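Side-chain contacts in glycosyl hydrolases family 31 family protein (Aspergillus niger, PDB 6DRU), which releases alpha-xylose from the non-reducing terminal glucose of xyloglucan oligosaccharides, as an alpha-xylosidase of glycosyl hydrolase family 31: residues E264-A269 with V305-A310; Y150-Q155 with M199-L204; R648-P653 with Y665-G670; L343-R348 with G352-W357; S98-R101 with S107-L110. One frame throughout, in Å; residues are numbered along the deposited sequence.

Contact 1 (E264-A269 with V305-A310); sequences EVELLA and VAQMSA. With NAG (2-acetamido-2-deoxy-beta-D-glucopyranose), chain C.
V265 and M308 make the apolar half of this helix-helix contact. The two side chains cross at about a right angle, and the thioether reaches the valine from the side: M308 SD lies 3.9 Å from V265 CG1. The first torsion of V265 (chi1 172°) sets CG1 anti to its backbone N and carries that methyl to the sulfur, while M308 runs extended to SD and bends only at its last torsion. The aliphatic part of E266 adds to this patch, with E266 CG 4.2 Å from M308 CG.

The carboxylate end of E266 finds no polar bond across the contact. E266 OE2 lies against M308 CA at 3.8 Å, and its distance of 4.0 Å to Q307 NE2 is too long for a hydrogen bond; carboxylate and amide planes are turned 52° apart. OE2 instead accepts a bond from Q262 NE2, one turn earlier on its own helix.

The attached glycan is met on another side of the helix: E264 CB lies 3.5 Å from NAG O5, and L267 also touches a sugar.

The helices run nearly parallel, their axes 9.9 Å apart at 14°, as neighbouring helices on the outside of a TIM barrel do. Inward, M320 of strand 319-328 receives both V265 and M308, and I284 of strand 281-284 lies under M308, while V312 of helix 305-316 continues the packing on V265.

Contact 2 (Y150-Q155 with M199-L204); sequences YGTGTQ and MEFGTL
The F201 ring meets T152 obliquely: T152 CG2 lies 3.6 Å from F201 CE2 and 3.7 Å from F201 CZ. The two side chains come from opposite directions and meet at the CE2-CZ end of the ring. F181 makes an edge-to-face pair with the same phenyl group, and I167 of strand 166-168 packs on it as well. F201 CG lies anti to the carbonyl carbon (chi1 -67°), which sends the ring out toward T152.

M199, two residues earlier on the same side of its strand, brings its thioether to the base of the threonine, with M199 SD 4.2 Å from T152 CB. No hydrogen bond crosses between the segments; the contact is wholly van der Waals, and all three residues are buried.

T152 sits where the chain turns a corner, flanked by G151 and G153, both with positive phi angles. Strand 149-151 is an outermost strand of the large mixed sheet, whereas 197-201 belongs to the five-stranded antiparallel sheet, so the corner residue bridges two sheets of the beta-rich N-terminal region of this family 31 enzyme.

Just past it, G153 N donates to T508 OG1 at the end of helix 492-508. Beyond strand 197-201, T203 OG1 is hydrogen-bonded to S165 OG of the second subunit.

Contact 3 (R648-P653 with Y665-G670); sequences RLLVSP and YLPQTG
L650 supplies more than half of the surface buried here, and a single methyl does the touching. Its CD2 lies 3.8 Å from L666 CD2 and 4.2 Å from P667 CD, so one branch of the leucine meets two consecutive residues of the other segment. A chi1 of 173°, CG anti to the backbone N, points the side chain at the other segment, and the turn at chi2 brings CD2 to it.

L666 answers with the end of its side chain. The two leucines slant across each other and meet methyl to methyl, although L666 leaves its backbone at an angle to L650.

P667 offers its CD methylene, next to the peptide nitrogen. Because this carbon is attached close to the main chain, L650 comes down almost onto the backbone: its CD2 is also 4.1 Å from Y665 O. That carbonyl is taken up in a hydrogen bond from Q642 NE2. Between the segments themselves there are no polar bonds, only buried apolar packing.

The contact joins two sheets of the family 31 C-terminal domain. Strand 649-651 lies in a six-stranded antiparallel sheet between 643-645 and 703-705, while 661-666 pairs with 690-695. F704 of strand 703-705 and W677 of strand 677-679 both touch L650 and L666, and M644 of strand 643-645 packs against L650, closing the core on the side of the larger sheet.

Contact 4 (L343-R348 with G352-W357); sequences LLSATR and GTTDSW
A346 and T347 run close past G352, with A346 CA and G352 CA only 4.4 Å apart, and G352 O takes a weak hydrogen bond of 3.3 Å from T347 N, at 146°, together with a CH...O contact from A346 CA.

T347 carries most of the side-chain contact. A chi1 of 57° sets its OG1 between the backbone N and the carbonyl carbon, on the side where it meets G352 CA and T353 O, each 3.3 Å from T347 OG1. The link to T353 O is weak and unsettled, since D349 O also lies within reach of that hydroxyl. A water bridges T347 OG1 and G352 N, accepting from the amide.

The methyl of T354 packs against the side of the turn: T354 CG2 lies 4.0 Å from S345 OG and 4.3 Å from T347 CG2. Both hydroxyls are engaged elsewhere, S345 OG with N364 O and T354 OG1 with N364 N. T354 and D355 both face I362, a classic beta bulge at the start of strand 355-357 in the barrel domain. T353 OG1 makes a weak hydrogen bond to T353 of the third subunit.

Across the two segments the polar links are weak, supplemented by one water, whereas the firmer bonds of S345 and T354 go to N364 and fasten the turn to the neighbouring strand 360-364.

Contact 5 (S98-R101 with S107-L110); sequences SFYR and SETL. With MAN (alpha-D-mannopyranose), chain I; MAN (alpha-D-mannopyranose), chain B.
Y100 and L110 face each other across a beta hairpin, as a non-hydrogen-bonded pair of the antiparallel strands 98-102 and 108-113, the latter an outermost strand of a four-stranded sheet. Their side chains cross obliquely: L110 CD1 sits over one face of the Y100 ring, 4.0 Å from its centroid and 16° off the ring normal, a CH-pi contact. With L110 CG anti to the backbone N, chi1 172° carries the leucine to that face, and L110 CB packs 3.8 Å from Y100 CE2.

The next pair, R101 with T109, is a hydrogen-bonded pair whose side chains lie on the other face of the sheet. R101 N donates to T109 O at 2.8 Å, and T109 N returns a bond to R101 O. Here the side chains lie side by side, pointing the same way. The R101 chain is bent at chi3, and T109 CB lies over one face of its guanidinium; R101 NH2 is hydrogen-bonded to K185 O.

R84, from the adjoining strand 81-85, makes a cation-pi contact with Y100 and a salt bridge with E108 OE1, joining the two residues indirectly.

Mannoses of an attached glycan lie along the same side as Y100 and L110. One meets the tyrosine at its edge, MAN (chain I) O5 being 3.5 Å from Y100 CE2, and its O6 donates to E108 O at 3.0 Å.

Overall arrangement
From the N terminus, contact 5 comes first and closes the short turn of a hairpin. Contact 2 then closes a loop of 43 residues, rich in strands, and ties two sheets together; its centre is 22 Å from that of contact 5. In the TIM-barrel domain, contact 1 brings together adjacent helices across 35 residues, and contact 4 closes a tight turn only three residues long, 35 Å away between centres. Contact 3 closes last, joining two sheets of the C-terminal domain across 11 residues. All five follow in series: none nests within or crosses another. Contacts 1 and 5, 61 Å apart between centres, lie on opposite sides of the chain's centre.

Contact 1 (E264-A269 with V305-A310)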
# COMPACT_ATOMS: atom_id res chain seq x y z
N GLU A 264 48.06 21.62 13.36
CA GLU A 264 47.38 21.74 14.65
C GLU A 264 47.45 20.43 15.43
O GLU A 264 47.60 20.44 16.66
CB GLU A 264 45.93 22.17 14.44
CG GLU A 264 45.13 22.26 15.73
CD GLU A 264 43.73 22.80 15.51
OE1 GLU A 264 43.47 23.37 14.43
OE2 GLU A 264 42.89 22.66 16.43
N VAL A 265 47.34 19.30 14.73
CA VAL A 265 47.45 18.00 15.40
C VAL A 265 48.87 17.76 15.88
O VAL A 265 49.09 17.21 16.96
CB VAL A 265 46.96 16.88 14.46
CG1 VAL A 265 47.24 15.52 15.06
CG2 VAL A 265 45.48 17.05 14.17
N GLU A 266 49.86 18.18 15.09
CA GLU A 266 51.25 17.97 15.50
C GLU A 266 51.62 18.85 16.69
O GLU A 266 52.39 18.43 17.56
CB GLU A 266 52.19 18.22 14.32
CG GLU A 266 52.16 17.12 13.28
CD GLU A 266 52.99 17.44 12.05
OE1 GLU A 266 53.17 18.64 11.75
OE2 GLU A 266 53.49 16.50 11.40
N LEU A 267 51.08 20.08 16.75
CA LEU A 267 51.35 20.92 17.91
C LEU A 267 50.62 20.41 19.15
O LEU A 267 51.08 20.64 20.27
CB LEU A 267 50.95 22.37 17.63
CG LEU A 267 51.66 23.07 16.47
CD1 LEU A 267 51.13 24.49 16.29
CD2 LEU A 267 53.17 23.07 16.67
N LEU A 268 49.49 19.73 18.97
CA LEU A 268 48.79 19.14 20.10
C LEU A 268 49.62 18.04 20.75
O LEU A 268 49.74 17.97 21.97
CB LEU A 268 47.43 18.60 19.64
CG LEU A 268 46.55 17.90 20.67
CD1 LEU A 268 46.13 18.87 21.76
CD2 LEU A 268 45.34 17.34 19.97
N ALA A 269 50.22 17.17 19.93
CA ALA A 269 51.10 16.14 20.46
C ALA A 269 52.34 16.75 21.10
O ALA A 269 52.85 16.24 22.10
CB ALA A 269 51.49 15.15 19.36
N VAL A 305 50.01 12.59 5.88
CA VAL A 305 49.36 12.04 7.07
C VAL A 305 50.16 10.89 7.67
O VAL A 305 50.00 10.60 8.86
CB VAL A 305 47.91 11.61 6.76
CG1 VAL A 305 47.22 12.67 5.89
CG2 VAL A 305 47.87 10.27 6.10
N ALA A 306 50.98 10.20 6.87
CA ALA A 306 51.86 9.19 7.45
C ALA A 306 52.91 9.83 8.35
O ALA A 306 53.28 9.26 9.38
CB ALA A 306 52.53 8.38 6.34
N GLN A 307 53.38 11.03 7.98
CA GLN A 307 54.31 11.76 8.84
C GLN A 307 53.61 12.31 10.08
O GLN A 307 54.22 12.37 11.15
CB GLN A 307 54.96 12.90 8.06
CG GLN A 307 56.09 13.59 8.80
CD GLN A 307 56.32 15.00 8.32
OE1 GLN A 307 56.07 15.33 7.16
NE2 GLN A 307 56.79 15.87 9.22
N MET A 308 52.35 12.71 9.95
CA MET A 308 51.62 13.24 11.10
C MET A 308 51.41 12.16 12.16
O MET A 308 51.65 12.39 13.35
CB MET A 308 50.29 13.83 10.66
CG MET A 308 49.43 14.35 11.80
SD MET A 308 47.75 14.75 11.30
CE MET A 308 47.14 13.12 10.84
N SER A 309 50.96 10.98 11.73
CA SER A 309 50.72 9.90 12.68
C SER A 309 52.02 9.43 13.32
O SER A 309 52.05 9.10 14.51
CB SER A 309 50.02 8.74 11.98
OG SER A 309 50.90 8.08 11.09
N ALA A 310 53.11 9.40 12.55
CA ALA A 310 54.40 8.98 13.10
C ALA A 310 54.93 10.01 14.08
O ALA A 310 55.51 9.64 15.11
CB ALA A 310 55.40 8.74 11.97
C1 NAG C . 46.59 25.06 11.05
C2 NAG C . 46.29 26.45 10.52
C3 NAG C . 47.04 27.51 11.25
C4 NAG C . 46.85 27.35 12.74
C5 NAG C . 47.23 25.94 13.15
C6 NAG C . 47.00 25.75 14.63
C7 NAG C . 45.54 26.49 8.20
C8 NAG C . 44.12 26.41 8.69
N2 NAG C . 46.60 26.51 9.14
O3 NAG C . 46.61 28.78 10.82
O4 NAG C . 47.67 28.28 13.41
O5 NAG C . 46.43 25.03 12.44
O6 NAG C . 45.66 26.10 14.94
O7 NAG C . 45.77 26.53 7.00

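Contact 2 (Y150-Q155 with M199-L204)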
# COMPACT_ATOMS: atom_id res chain seq x y z
N TYR A 150 14.45 -3.70 32.23
CA TYR A 150 15.78 -3.10 32.13
C TYR A 150 16.37 -3.37 30.76
O TYR A 150 16.24 -4.48 30.22
CB TYR A 150 16.72 -3.66 33.21
CG TYR A 150 16.12 -3.71 34.59
CD1 TYR A 150 15.46 -2.60 35.13
CD2 TYR A 150 16.22 -4.85 35.37
CE1 TYR A 150 14.92 -2.64 36.39
CE2 TYR A 150 15.67 -4.90 36.64
CZ TYR A 150 15.02 -3.80 37.15
OH TYR A 150 14.48 -3.84 38.41
N GLY A 151 17.03 -2.37 30.19
CA GLY A 151 17.67 -2.51 28.90
C GLY A 151 17.01 -1.70 27.80
O GLY A 151 16.88 -0.47 27.93
N THR A 152 16.60 -2.37 26.72
CA THR A 152 15.92 -1.77 25.57
C THR A 152 16.80 -0.78 24.81
O THR A 152 16.28 0.04 24.04
CB THR A 152 14.60 -1.10 25.98
OG1 THR A 152 14.87 0.13 26.67
CG2 THR A 152 13.78 -2.02 26.88
N GLY A 153 18.11 -0.84 24.99
CA GLY A 153 19.00 0.08 24.30
C GLY A 153 19.27 1.35 25.09
O GLY A 153 19.13 1.40 26.32
N THR A 154 19.64 2.39 24.37
CA THR A 154 20.00 3.68 24.96
C THR A 154 18.96 4.74 24.61
O THR A 154 18.34 4.70 23.54
CB THR A 154 21.38 4.14 24.49
OG1 THR A 154 21.37 4.32 23.07
CG2 THR A 154 22.43 3.10 24.85
N GLN A 155 18.81 5.70 25.51
CA GLN A 155 17.82 6.76 25.41
C GLN A 155 18.05 7.74 26.55
O GLN A 155 18.48 7.35 27.64
CB GLN A 155 16.40 6.20 25.46
CG GLN A 155 15.29 7.24 25.45
CD GLN A 155 13.91 6.61 25.53
OE1 GLN A 155 13.78 5.40 25.73
NE2 GLN A 155 12.88 7.43 25.38
N MET A 199 8.06 -0.98 20.72
CA MET A 199 8.15 -1.71 21.98
C MET A 199 7.14 -1.12 22.94
O MET A 199 7.23 0.05 23.31
CB MET A 199 9.56 -1.63 22.57
CG MET A 199 10.52 -2.69 22.07
SD MET A 199 12.16 -2.55 22.83
CE MET A 199 12.99 -1.45 21.69
N GLU A 200 6.16 -1.93 23.35
CA GLU A 200 5.13 -1.51 24.30
C GLU A 200 5.33 -2.27 25.60
O GLU A 200 5.04 -3.47 25.67
CB GLU A 200 3.73 -1.76 23.75
CG GLU A 200 3.38 -0.97 22.51
CD GLU A 200 1.95 -1.23 22.06
OE1 GLU A 200 1.23 -1.97 22.77
OE2 GLU A 200 1.55 -0.69 21.01
N PHE A 201 5.80 -1.57 26.63
CA PHE A 201 5.92 -2.16 27.96
C PHE A 201 4.79 -1.65 28.85
O PHE A 201 4.98 -0.89 29.80
CB PHE A 201 7.30 -1.86 28.55
CG PHE A 201 8.42 -2.53 27.81
CD1 PHE A 201 8.63 -3.89 27.95
CD2 PHE A 201 9.26 -1.80 26.98
CE1 PHE A 201 9.67 -4.51 27.27
CE2 PHE A 201 10.29 -2.42 26.30
CZ PHE A 201 10.50 -3.78 26.45
N GLY A 202 3.58 -2.10 28.51
CA GLY A 202 2.39 -1.65 29.20
C GLY A 202 2.19 -2.32 30.55
O GLY A 202 2.92 -3.22 30.95
N THR A 203 1.17 -1.83 31.26
CA THR A 203 0.88 -2.34 32.59
C THR A 203 0.57 -3.83 32.57
O THR A 203 1.06 -4.59 33.40
CB THR A 203 -0.28 -1.56 33.22
OG1 THR A 203 -0.00 -0.16 33.15
CG2 THR A 203 -0.47 -1.98 34.67
N LEU A 204 -0.25 -4.26 31.61
CA LEU A 204 -0.71 -5.64 31.56
C LEU A 204 -0.31 -6.39 30.30
O LEU A 204 -0.65 -7.57 30.17
CB LEU A 204 -2.24 -5.69 31.72
CG LEU A 204 -2.74 -5.12 33.04
CD1 LEU A 204 -4.26 -5.11 33.08
CD2 LEU A 204 -2.17 -5.92 34.20

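Contact 3 (R648-P653 with Y665-G670)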
# COMPACT_ATOMS: atom_id res chain seq x y z
N ARG A 648 34.15 -3.64 42.58
CA ARG A 648 34.60 -3.04 43.83
C ARG A 648 34.27 -1.56 43.99
O ARG A 648 34.12 -1.10 45.12
CB ARG A 648 36.12 -3.22 44.00
CG ARG A 648 36.59 -4.67 43.89
CD ARG A 648 36.38 -5.42 45.20
NE ARG A 648 36.65 -6.85 45.07
CZ ARG A 648 37.72 -7.45 45.55
NH1 ARG A 648 38.63 -6.76 46.22
NH2 ARG A 648 37.89 -8.76 45.38
N LEU A 649 34.14 -0.81 42.90
CA LEU A 649 33.96 0.64 42.98
C LEU A 649 32.49 1.00 42.87
O LEU A 649 31.76 0.45 42.04
CB LEU A 649 34.76 1.34 41.88
CG LEU A 649 36.28 1.27 42.00
CD1 LEU A 649 36.94 1.94 40.81
CD2 LEU A 649 36.75 1.92 43.29
N LEU A 650 32.05 1.94 43.72
CA LEU A 650 30.72 2.52 43.65
C LEU A 650 30.86 4.00 43.34
O LEU A 650 31.46 4.74 44.12
CB LEU A 650 29.95 2.31 44.95
CG LEU A 650 28.60 3.02 45.04
CD1 LEU A 650 27.52 2.20 44.34
CD2 LEU A 650 28.21 3.29 46.49
N VAL A 651 30.29 4.43 42.22
CA VAL A 651 30.47 5.78 41.70
C VAL A 651 29.14 6.52 41.73
O VAL A 651 28.08 5.92 41.51
CB VAL A 651 31.05 5.75 40.27
CG1 VAL A 651 31.34 7.16 39.76
CG2 VAL A 651 32.31 4.89 40.22
N SER A 652 29.20 7.82 42.00
CA SER A 652 28.02 8.68 41.98
C SER A 652 28.47 10.10 41.64
O SER A 652 29.02 10.81 42.49
CB SER A 652 27.27 8.66 43.31
OG SER A 652 26.18 9.57 43.29
N PRO A 653 28.26 10.54 40.40
CA PRO A 653 28.74 11.87 39.99
C PRO A 653 27.93 12.98 40.63
O PRO A 653 26.75 12.83 40.94
CB PRO A 653 28.58 11.86 38.47
CG PRO A 653 28.34 10.43 38.09
CD PRO A 653 27.68 9.80 39.27
N TYR A 665 23.82 6.94 48.43
CA TYR A 665 23.20 5.78 49.06
C TYR A 665 24.16 4.59 48.96
O TYR A 665 24.46 4.12 47.86
CB TYR A 665 21.86 5.43 48.41
CG TYR A 665 21.26 4.18 49.01
CD1 TYR A 665 20.66 4.20 50.26
CD2 TYR A 665 21.31 2.97 48.33
CE1 TYR A 665 20.12 3.06 50.81
CE2 TYR A 665 20.77 1.82 48.87
CZ TYR A 665 20.18 1.88 50.12
OH TYR A 665 19.64 0.75 50.68
N LEU A 666 24.62 4.12 50.12
CA LEU A 666 25.45 2.92 50.17
C LEU A 666 24.55 1.71 50.31
O LEU A 666 23.86 1.58 51.34
CB LEU A 666 26.43 3.00 51.33
CG LEU A 666 27.35 4.22 51.30
CD1 LEU A 666 28.05 4.37 52.63
CD2 LEU A 666 28.36 4.10 50.17
N PRO A 667 24.49 0.82 49.33
CA PRO A 667 23.59 -0.34 49.43
C PRO A 667 24.06 -1.31 50.50
O PRO A 667 25.22 -1.32 50.93
CB PRO A 667 23.66 -0.98 48.04
CG PRO A 667 24.27 0.08 47.15
CD PRO A 667 25.18 0.86 48.03
N GLN A 668 23.12 -2.15 50.94
CA GLN A 668 23.42 -3.22 51.88
C GLN A 668 24.14 -4.36 51.16
O GLN A 668 23.81 -4.68 50.01
CB GLN A 668 22.14 -3.72 52.53
CG GLN A 668 22.34 -4.79 53.58
CD GLN A 668 22.46 -4.20 54.97
OE1 GLN A 668 23.56 -3.93 55.45
NE2 GLN A 668 21.32 -4.01 55.63
N THR A 669 25.12 -4.95 51.83
CA THR A 669 25.89 -6.05 51.26
C THR A 669 25.60 -7.40 51.90
O THR A 669 25.99 -8.43 51.33
CB THR A 669 27.40 -5.77 51.36
OG1 THR A 669 27.77 -5.62 52.73
CG2 THR A 669 27.75 -4.51 50.59
N GLY A 670 24.92 -7.43 53.04
CA GLY A 670 24.56 -8.67 53.70
C GLY A 670 25.26 -8.94 55.01
O GLY A 670 24.98 -9.97 55.64

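Contact 4 (L343-R348 with G352-W357)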
# COMPACT_ATOMS: atom_id res chain seq x y z
N LEU A 343 26.22 0.57 -4.92
CA LEU A 343 26.69 0.55 -3.54
C LEU A 343 26.06 1.65 -2.70
O LEU A 343 26.53 1.91 -1.58
CB LEU A 343 28.22 0.68 -3.51
CG LEU A 343 28.99 -0.24 -4.45
CD1 LEU A 343 30.48 0.02 -4.33
CD2 LEU A 343 28.66 -1.70 -4.17
N LEU A 344 25.01 2.30 -3.19
CA LEU A 344 24.33 3.36 -2.47
C LEU A 344 22.89 2.97 -2.22
O LEU A 344 22.21 2.45 -3.11
CB LEU A 344 24.39 4.68 -3.24
CG LEU A 344 25.76 5.21 -3.66
CD1 LEU A 344 25.61 6.42 -4.56
CD2 LEU A 344 26.59 5.54 -2.44
N SER A 345 22.42 3.23 -1.01
CA SER A 345 20.99 3.17 -0.74
C SER A 345 20.29 4.33 -1.44
O SER A 345 20.92 5.28 -1.91
CB SER A 345 20.72 3.21 0.76
OG SER A 345 21.07 4.46 1.31
N ALA A 346 18.97 4.24 -1.53
CA ALA A 346 18.22 5.27 -2.22
C ALA A 346 16.77 5.25 -1.76
O ALA A 346 16.21 4.19 -1.50
CB ALA A 346 18.28 5.08 -3.74
N THR A 347 16.18 6.44 -1.64
CA THR A 347 14.74 6.53 -1.51
C THR A 347 14.09 5.89 -2.74
O THR A 347 14.62 5.93 -3.85
CB THR A 347 14.29 7.98 -1.36
OG1 THR A 347 14.77 8.75 -2.48
CG2 THR A 347 14.84 8.57 -0.07
N ARG A 348 12.92 5.28 -2.52
CA ARG A 348 12.37 4.36 -3.51
C ARG A 348 11.69 5.05 -4.69
O ARG A 348 11.28 4.37 -5.63
CB ARG A 348 11.40 3.41 -2.81
CG ARG A 348 12.07 2.67 -1.65
CD ARG A 348 11.21 1.53 -1.12
NE ARG A 348 9.96 2.01 -0.55
CZ ARG A 348 8.94 1.21 -0.24
NH1 ARG A 348 9.04 -0.10 -0.44
NH2 ARG A 348 7.84 1.72 0.28
N GLY A 352 16.54 9.74 -5.56
CA GLY A 352 17.17 8.75 -4.71
C GLY A 352 17.94 9.32 -3.54
O GLY A 352 18.48 8.55 -2.74
N THR A 353 18.02 10.65 -3.42
CA THR A 353 18.72 11.26 -2.30
C THR A 353 18.03 10.92 -0.98
O THR A 353 16.80 10.89 -0.90
CB THR A 353 18.79 12.78 -2.48
OG1 THR A 353 17.49 13.28 -2.84
CG2 THR A 353 19.79 13.14 -3.56
N THR A 354 18.83 10.67 0.05
CA THR A 354 18.32 10.24 1.34
C THR A 354 18.33 11.34 2.40
O THR A 354 17.53 11.28 3.34
CB THR A 354 19.13 9.04 1.85
OG1 THR A 354 20.53 9.37 1.85
CG2 THR A 354 18.90 7.83 0.96
N ASP A 355 19.21 12.33 2.27
CA ASP A 355 19.25 13.45 3.21
C ASP A 355 20.08 14.58 2.62
O ASP A 355 20.33 14.61 1.41
CB ASP A 355 19.82 13.01 4.56
CG ASP A 355 19.28 13.82 5.73
OD1 ASP A 355 18.91 15.00 5.52
OD2 ASP A 355 19.22 13.28 6.85
N SER A 356 20.52 15.52 3.46
CA SER A 356 21.37 16.61 3.02
C SER A 356 22.38 16.93 4.12
O SER A 356 22.17 16.63 5.29
CB SER A 356 20.56 17.87 2.68
OG SER A 356 19.90 18.38 3.83
N TRP A 357 23.48 17.54 3.70
CA TRP A 357 24.54 18.00 4.59
C TRP A 357 25.54 18.79 3.77
O TRP A 357 25.76 18.49 2.60
CB TRP A 357 25.24 16.83 5.31
CG TRP A 357 26.32 17.29 6.23
CD1 TRP A 357 27.66 17.18 6.05
CD2 TRP A 357 26.14 17.96 7.48
NE1 TRP A 357 28.34 17.73 7.11
CE2 TRP A 357 27.43 18.22 8.01
CE3 TRP A 357 25.02 18.37 8.22
CZ2 TRP A 357 27.62 18.86 9.23
CZ3 TRP A 357 25.22 19.01 9.43
CH2 TRP A 357 26.51 19.25 9.92
O HOH W 1 14.40 10.53 -4.23

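Contact 5 (S98-R101 with S107-L110)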
# COMPACT_ATOMS: atom_id res chain seq x y z
N SER A 98 3.11 -20.54 26.83
CA SER A 98 3.32 -20.03 28.18
C SER A 98 4.66 -20.56 28.69
O SER A 98 5.03 -21.70 28.40
CB SER A 98 2.19 -20.46 29.13
OG SER A 98 2.11 -21.87 29.24
N PHE A 99 5.37 -19.72 29.43
CA PHE A 99 6.73 -20.02 29.87
C PHE A 99 6.84 -19.92 31.38
O PHE A 99 6.45 -18.91 31.97
CB PHE A 99 7.74 -19.08 29.20
CG PHE A 99 7.79 -19.22 27.71
CD1 PHE A 99 8.59 -20.19 27.12
CD2 PHE A 99 7.04 -18.39 26.90
CE1 PHE A 99 8.64 -20.32 25.74
CE2 PHE A 99 7.09 -18.52 25.52
CZ PHE A 99 7.89 -19.49 24.94
N TYR A 100 7.37 -20.97 32.00
CA TYR A 100 7.59 -21.03 33.44
C TYR A 100 9.06 -21.24 33.75
O TYR A 100 9.82 -21.75 32.92
CB TYR A 100 6.77 -22.15 34.09
CG TYR A 100 5.27 -22.03 33.90
CD1 TYR A 100 4.66 -22.46 32.73
CD2 TYR A 100 4.47 -21.52 34.91
CE1 TYR A 100 3.29 -22.36 32.56
CE2 TYR A 100 3.10 -21.41 34.76
CZ TYR A 100 2.52 -21.83 33.58
OH TYR A 100 1.15 -21.73 33.42
N ARG A 101 9.47 -20.84 34.95
CA ARG A 101 10.78 -21.16 35.48
C ARG A 101 10.64 -22.10 36.67
O ARG A 101 9.79 -21.90 37.54
CB ARG A 101 11.54 -19.90 35.92
CG ARG A 101 12.64 -20.19 36.93
CD ARG A 101 13.59 -19.02 37.11
NE ARG A 101 12.89 -17.77 37.38
CZ ARG A 101 12.26 -17.49 38.51
NH1 ARG A 101 12.23 -18.38 39.49
NH2 ARG A 101 11.65 -16.32 38.67
N SER A 107 9.11 -25.24 43.25
CA SER A 107 7.94 -24.58 42.70
C SER A 107 8.26 -23.96 41.34
O SER A 107 9.42 -23.87 40.92
CB SER A 107 7.41 -23.52 43.66
OG SER A 107 8.35 -22.47 43.82
N GLU A 108 7.21 -23.52 40.65
CA GLU A 108 7.34 -22.90 39.34
C GLU A 108 6.80 -21.48 39.38
O GLU A 108 5.92 -21.16 40.19
CB GLU A 108 6.60 -23.70 38.26
CG GLU A 108 7.16 -25.08 37.99
CD GLU A 108 6.31 -25.87 37.01
OE1 GLU A 108 5.28 -25.34 36.56
OE2 GLU A 108 6.69 -27.02 36.69
N THR A 109 7.34 -20.63 38.51
CA THR A 109 6.92 -19.24 38.40
C THR A 109 6.65 -18.91 36.95
O THR A 109 7.48 -19.19 36.08
CB THR A 109 8.00 -18.30 38.96
OG1 THR A 109 8.03 -18.40 40.39
CG2 THR A 109 7.72 -16.86 38.56
N LEU A 110 5.48 -18.33 36.67
CA LEU A 110 5.13 -17.94 35.31
C LEU A 110 5.95 -16.72 34.91
O LEU A 110 5.77 -15.63 35.47
CB LEU A 110 3.64 -17.66 35.19
CG LEU A 110 3.23 -17.06 33.84
CD1 LEU A 110 3.37 -18.10 32.74
CD2 LEU A 110 1.83 -16.51 33.89
C1 MAN I . -0.21 -20.98 37.09
C2 MAN I . -1.20 -21.50 38.11
C3 MAN I . -1.02 -20.74 39.41
C4 MAN I . 0.44 -20.74 39.82
C5 MAN I . 1.30 -20.31 38.65
C6 MAN I . 2.76 -20.34 39.05
O2 MAN I . -0.97 -22.87 38.34
O3 MAN I . -1.78 -21.36 40.41
O4 MAN I . 0.62 -19.84 40.88
O5 MAN I . 1.09 -21.19 37.56
O6 MAN I . 3.27 -21.64 38.87
C1 MAN B . -1.64 -15.89 35.63
C2 MAN B . -2.08 -15.50 34.24
C3 MAN B . -2.77 -16.65 33.54
C4 MAN B . -1.94 -17.91 33.68
C5 MAN B . -1.63 -18.13 35.15
C6 MAN B . -0.87 -19.42 35.34
O2 MAN B . -0.97 -15.08 33.47
O3 MAN B . -2.93 -16.35 32.18
O4 MAN B . -2.67 -19.01 33.19
O5 MAN B . -0.84 -17.05 35.60
O6 MAN B . -0.82 -19.74 36.71